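Local coordinates for beta-1,4-exocellulase (Thermobifida fusca, PDB 4B4H), which probably hydrolyses the beta-1,4-glucosidic bonds of cellulose as a family 6 cellobiohydrolase, this chain being the catalytic domain of a longer, secreted enzyme, at residues L63-A66 and V67-S70; P379-Q382 and G383-R386. All blocks are in the same frame, centred on the assembly; numbering follows the deposited sequence.

Contact 1: residues L63-A66 and V67-S70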
ATOM      1  N   LEU A  63     -12.037   4.423  16.679  1.00 10.82           N
ATOM      2  CA  LEU A  63     -12.983   3.309  16.733  1.00 11.08           C
ATOM      3  C   LEU A  63     -14.350   3.712  17.289  1.00 11.39           C
ATOM      4  O   LEU A  63     -15.390   3.280  16.773  1.00 10.90           O
ATOM      5  CB  LEU A  63     -12.388   2.131  17.508  1.00 10.71           C
ATOM      6  CG  LEU A  63     -11.155   1.494  16.852  1.00 10.71           C
ATOM      7  CD1 LEU A  63     -10.632   0.409  17.773  1.00 10.43           C
ATOM      8  CD2 LEU A  63     -11.469   0.939  15.471  1.00 10.73           C
ATOM      9  N   GLU A  64     -14.332   4.547  18.323  1.00 11.98           N
ATOM     10  CA  GLU A  64     -15.532   5.188  18.870  1.00 12.52           C
ATOM     11  C   GLU A  64     -16.268   5.997  17.808  1.00 12.37           C
ATOM     12  O   GLU A  64     -17.493   5.939  17.719  1.00 12.68           O
ATOM     13  CB  GLU A  64     -15.174   6.067  20.073  1.00 13.56           C
ATOM     14  CG  GLU A  64     -14.795   5.257  21.304  1.00 15.32           C
ATOM     15  CD  GLU A  64     -14.675   6.083  22.570  1.00 16.19           C
ATOM     16  OE1 GLU A  64     -14.487   7.313  22.476  1.00 18.02           O
ATOM     17  OE2 GLU A  64     -14.750   5.489  23.670  1.00 17.24           O
ATOM     18  N   GLU A  65     -15.517   6.744  17.001  1.00 12.20           N
ATOM     19  CA  GLU A  65     -16.119   7.512  15.914  1.00 11.92           C
ATOM     20  C   GLU A  65     -16.740   6.578  14.876  1.00 11.52           C
ATOM     21  O   GLU A  65     -17.852   6.829  14.380  1.00 11.09           O
ATOM     22  CB  GLU A  65     -15.099   8.482  15.300  1.00 12.66           C
ATOM     23  CG  GLU A  65     -15.604   9.316  14.120  1.00 13.49           C
ATOM     24  CD  GLU A  65     -16.694  10.329  14.482  1.00 14.18           C
ATOM     25  OE1 GLU A  65     -17.051  10.451  15.672  1.00 15.37           O
ATOM     26  OE2 GLU A  65     -17.203  11.016  13.563  1.00 14.96           O
ATOM     27  N   ALA A  66     -16.039   5.491  14.541  1.00 10.77           N
ATOM     28  CA  ALA A  66     -16.596   4.507  13.608  1.00 10.49           C
ATOM     29  C   ALA A  66     -17.931   3.906  14.092  1.00 10.27           C
ATOM     30  O   ALA A  66     -18.874   3.720  13.300  1.00  9.81           O
ATOM     31  CB  ALA A  66     -15.587   3.402  13.307  1.00 10.38           C
ATOM     32  N   VAL A  67     -17.998   3.602  15.389  1.00 10.79           N
ATOM     33  CA  VAL A  67     -19.211   3.067  16.026  1.00 11.28           C
ATOM     34  C   VAL A  67     -20.351   4.081  15.881  1.00 11.78           C
ATOM     35  O   VAL A  67     -21.457   3.738  15.444  1.00 11.33           O
ATOM     36  CB  VAL A  67     -18.951   2.702  17.511  1.00 11.66           C
ATOM     37  CG1 VAL A  67     -20.242   2.534  18.282  1.00 11.65           C
ATOM     38  CG2 VAL A  67     -18.137   1.424  17.600  1.00 10.88           C
ATOM     39  N   ARG A  68     -20.062   5.334  16.208  1.00 12.27           N
ATOM     40  CA  ARG A  68     -21.040   6.402  16.056  1.00 12.93           C
ATOM     41  C   ARG A  68     -21.542   6.512  14.619  1.00 12.74           C
ATOM     42  O   ARG A  68     -22.750   6.589  14.393  1.00 13.67           O
ATOM     43  CB  ARG A  68     -20.452   7.716  16.549  1.00 13.92           C
ATOM     44  CG  ARG A  68     -21.398   8.908  16.512  1.00 15.03           C
ATOM     45  CD  ARG A  68     -20.728  10.133  17.122  1.00 16.27           C
ATOM     46  NE  ARG A  68     -20.660  10.029  18.577  1.00 17.19           N
ATOM     47  CZ  ARG A  68     -19.601   9.607  19.271  1.00 17.19           C
ATOM     48  NH1 ARG A  68     -18.482   9.232  18.650  1.00 16.92           N
ATOM     49  NH2 ARG A  68     -19.672   9.549  20.592  1.00 17.70           N
ATOM     50  N   GLN A  69     -20.628   6.477  13.648  1.00 11.98           N
ATOM     51  CA  GLN A  69     -21.018   6.582  12.234  1.00 11.80           C
ATOM     52  C   GLN A  69     -21.830   5.390  11.726  1.00 11.66           C
ATOM     53  O   GLN A  69     -22.541   5.513  10.730  1.00 11.43           O
ATOM     54  CB  GLN A  69     -19.786   6.759  11.332  1.00 11.76           C
ATOM     55  CG  GLN A  69     -19.045   8.065  11.513  1.00 11.54           C
ATOM     56  CD  GLN A  69     -17.774   8.141  10.681  1.00 11.45           C
ATOM     57  OE1 GLN A  69     -17.584   7.385   9.718  1.00 11.40           O
ATOM     58  NE2 GLN A  69     -16.880   9.029  11.073  1.00 11.60           N
ATOM     59  N   SER A  70     -21.718   4.244  12.407  1.00 11.88           N
ATOM     60  CA  SER A  70     -22.387   3.010  11.996  1.00 11.90           C
ATOM     61  C   SER A  70     -23.901   3.060  12.173  1.00 12.16           C
ATOM     62  O   SER A  70     -24.630   2.521  11.352  1.00 11.47           O
ATOM     63  CB  SER A  70     -21.812   1.802  12.743  1.00 11.96           C
ATOM     64  OG  SER A  70     -22.360   1.660  14.044  1.00 11.97           O
TER
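Glu65 reaches forward along its helix to two residues of the next turn, Arg68 and Gln69, giving one carboxylate oxygen to each. Its CB starts out pointing away from 67-70, but CG stands anti to the backbone N (chi1 178°), beside the carbonyl carbon, and a bend at chi2 swings the tip back toward the following turn. On the way CG itself passes 3.3 Å from Gln69 NE2. At the tip OE1 forms a long salt bridge with Arg68 NH1, 3.5 Å, the carboxylate and guanidinium planes turned only 25° apart. OE2 accepts a nearly straight hydrogen bond from Gln69 NE2 at 3.2 Å (172° at the hydrogen); the donor arrives on the anti side of the carboxylate, tilted out of its plane, while OE2 lies in the plane of the amide, which stands nearly perpendicular to the carboxylate. Gln69 NE2 also donates to Val14 O.

These side chains ride on the last turns of helix 59-70, where Val67 N bonds to Leu63 O, Arg68 N to Glu64 O and Gln69 N to Glu65 O in the i to i+4 pattern of an alpha-helix. Leu63 and Ala66 face inward against strands 75-81 and 127-133, and helix 103-121 touches Leu63, Glu64 and Val67. An alanine in place of Glu65 would probably leave the Arg68 guanidinium without this counter-charge and take from Gln69 NE2 its acceptor within the helix, though Val14 O would remain. Where the helix runs out, Ser70 N bonds only weakly to Ala66 O, and Ser70 OG donates to Val67 O at 2.7 Å, in the carbonyl plane on a lone pair; the same hydroxyl also bonds Tyr124 OH and Gly72 N.

Contact 2: residues P379-Q382 and G383-R386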
ATOM      1  N   PRO A 379      13.627  15.477  -5.220  1.00 10.35           N
ATOM      2  CA  PRO A 379      13.481  15.570  -6.671  1.00 10.45           C
ATOM      3  C   PRO A 379      14.805  15.384  -7.412  1.00 10.60           C
ATOM      4  O   PRO A 379      14.826  14.792  -8.485  1.00 10.36           O
ATOM      5  CB  PRO A 379      12.967  16.991  -6.905  1.00 10.32           C
ATOM      6  CG  PRO A 379      12.662  17.576  -5.581  1.00 10.60           C
ATOM      7  CD  PRO A 379      12.935  16.566  -4.512  1.00 10.34           C
ATOM      8  N   THR A 380      15.896  15.851  -6.802  1.00 10.90           N
ATOM      9  CA  THR A 380      17.203  15.882  -7.450  1.00 11.28           C
ATOM     10  C   THR A 380      17.947  14.546  -7.402  1.00 11.06           C
ATOM     11  O   THR A 380      18.956  14.372  -8.085  1.00 10.90           O
ATOM     12  CB  THR A 380      18.131  16.955  -6.819  1.00 11.49           C
ATOM     13  OG1 THR A 380      18.503  16.532  -5.508  1.00 11.73           O
ATOM     14  CG2 THR A 380      17.451  18.311  -6.726  1.00 11.73           C
ATOM     15  N   TYR A 381      17.482  13.611  -6.581  1.00 10.84           N
ATOM     16  CA  TYR A 381      18.151  12.312  -6.450  1.00 11.08           C
ATOM     17  C   TYR A 381      18.168  11.528  -7.770  1.00 11.08           C
ATOM     18  O   TYR A 381      17.177  11.478  -8.496  1.00 11.13           O
ATOM     19  CB  TYR A 381      17.494  11.502  -5.330  1.00 10.76           C
ATOM     20  CG  TYR A 381      18.139  10.165  -5.021  1.00 11.05           C
ATOM     21  CD1 TYR A 381      19.466  10.095  -4.561  1.00 11.09           C
ATOM     22  CD2 TYR A 381      17.427   8.973  -5.160  1.00 11.09           C
ATOM     23  CE1 TYR A 381      20.054   8.873  -4.263  1.00 11.21           C
ATOM     24  CE2 TYR A 381      18.004   7.744  -4.852  1.00 11.14           C
ATOM     25  CZ  TYR A 381      19.322   7.703  -4.415  1.00 11.31           C
ATOM     26  OH  TYR A 381      19.897   6.490  -4.122  1.00 11.27           O
ATOM     27  N   GLN A 382      19.312  10.934  -8.086  1.00 11.38           N
ATOM     28  CA  GLN A 382      19.513  10.274  -9.366  1.00 11.54           C
ATOM     29  C   GLN A 382      19.340   8.759  -9.289  1.00 11.33           C
ATOM     30  O   GLN A 382      19.683   8.037 -10.227  1.00 11.32           O
ATOM     31  CB  GLN A 382      20.858  10.685  -9.995  1.00 12.35           C
ATOM     32  CG  GLN A 382      20.896  12.115 -10.533  1.00 13.12           C
ATOM     33  CD  GLN A 382      19.831  12.413 -11.589  1.00 13.20           C
ATOM     34  OE1 GLN A 382      19.268  11.509 -12.217  1.00 13.84           O
ATOM     35  NE2 GLN A 382      19.559  13.689 -11.794  1.00 13.66           N
ATOM     36  N   GLY A 383      18.810   8.295  -8.159  1.00 11.07           N
ATOM     37  CA  GLY A 383      18.373   6.919  -8.034  1.00 11.22           C
ATOM     38  C   GLY A 383      19.442   5.961  -7.571  1.00 11.49           C
ATOM     39  O   GLY A 383      20.570   6.361  -7.257  1.00 11.78           O
ATOM     40  N   ASN A 384      19.057   4.696  -7.544  1.00 11.70           N
ATOM     41  CA  ASN A 384      19.912   3.587  -7.176  1.00 11.69           C
ATOM     42  C   ASN A 384      19.424   2.330  -7.884  1.00 11.44           C
ATOM     43  O   ASN A 384      18.472   2.386  -8.665  1.00 11.36           O
ATOM     44  CB  ASN A 384      19.968   3.399  -5.651  1.00 11.87           C
ATOM     45  CG  ASN A 384      18.596   3.277  -5.015  1.00 11.79           C
ATOM     46  OD1 ASN A 384      17.813   2.404  -5.375  1.00 11.64           O
ATOM     47  ND2 ASN A 384      18.305   4.142  -4.055  1.00 12.01           N
ATOM     48  N   ALA A 385      20.055   1.190  -7.617  1.00 11.75           N
ATOM     49  CA  ALA A 385      19.690  -0.055  -8.282  1.00 11.93           C
ATOM     50  C   ALA A 385      18.180  -0.339  -8.220  1.00 11.82           C
ATOM     51  O   ALA A 385      17.606  -0.827  -9.192  1.00 12.06           O
ATOM     52  CB  ALA A 385      20.497  -1.229  -7.731  1.00 12.41           C
ATOM     53  N   ARG A 386      17.530   0.017  -7.107  1.00 11.69           N
ATOM     54  CA  ARG A 386      16.120  -0.355  -6.912  1.00 11.68           C
ATOM     55  C   ARG A 386      15.113   0.461  -7.725  1.00 11.36           C
ATOM     56  O   ARG A 386      13.942   0.065  -7.848  1.00 12.05           O
ATOM     57  CB  ARG A 386      15.743  -0.369  -5.422  1.00 11.74           C
ATOM     58  CG  ARG A 386      16.305  -1.552  -4.642  1.00 12.22           C
ATOM     59  CD  ARG A 386      16.111  -1.403  -3.125  1.00 12.44           C
ATOM     60  NE  ARG A 386      16.619  -0.140  -2.565  1.00 12.70           N
ATOM     61  CZ  ARG A 386      17.907   0.140  -2.354  1.00 13.10           C
ATOM     62  NH1 ARG A 386      18.844  -0.735  -2.685  1.00 13.45           N
ATOM     63  NH2 ARG A 386      18.256   1.312  -1.832  1.00 13.16           N
TER
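Tyr381 OH accepts a hydrogen bond from Asn384 ND2 at 2.8 Å, with an angle of 151° at the hydrogen, so that the phenol ring closes over the backbone of Gly383. The amide nitrogen comes in at the edge of the ring, near its plane, but the amide as a whole is turned 62° against the ring, and the phenolic oxygen sits slightly out of the amide plane. Gly383 O is 3.2 Å from the same Tyr381 OH.

The first torsion of Tyr381 (chi1 -176°) sets CG opposite the backbone N and beside the carbonyl carbon, which turns the ring forward along the chain; Gly383 N sits above one face, offset toward the rim, and Gly383 CA comes within 3.3 Å of Tyr381 CE2. Gly383 adopts a positive phi, which favours glycine, and a CB at this position would collide with Gln382 O. Leu92, from another loop, and Arg375, earlier in the same loop, also touch the tyrosine side chain.

The Asn384 amide works at both ends. CG lies between the backbone N and the carbonyl carbon, leaving ND2 turned back to the tyrosine while OD1 looks onward and accepts from Arg386 N at 3.0 Å, in the carbonyl plane on a lone pair. These two bonds would fix the rotation of the amide. The Arg386 guanidinium presents a face to this same OD1, and its NH1 bonds weakly to Gly149 O. Asn384 N in turn donates to Asn387 OD1. Asn389, a calcium ligand in this protein although no ion is bound in this model, lies about 5 Å from Asn384 between side chains. The Asn384 OD1 bond to a backbone N two residues on defines an Asx turn, here leading into a short 3-10 segment.

Contact 1 comes early in the chain, on helix 59-70, and contact 2 late, in the long loop between strand 346-350 and helix 406-414. They lie on opposite sides of the chain's centre, their own centres 43 Å apart and their nearest atoms about 33 Å apart, and share no helix or strand. The helix of contact 1 lies against the mainly parallel central sheet, away from the annotated sites. Contact 2 belongs to a surface loop, with Asn384 about 8 Å from the predicted substrate-binding Trp326, side chain to side chain. One thus belongs to the helical layer around the sheet, the other to the loops near the probable substrate path.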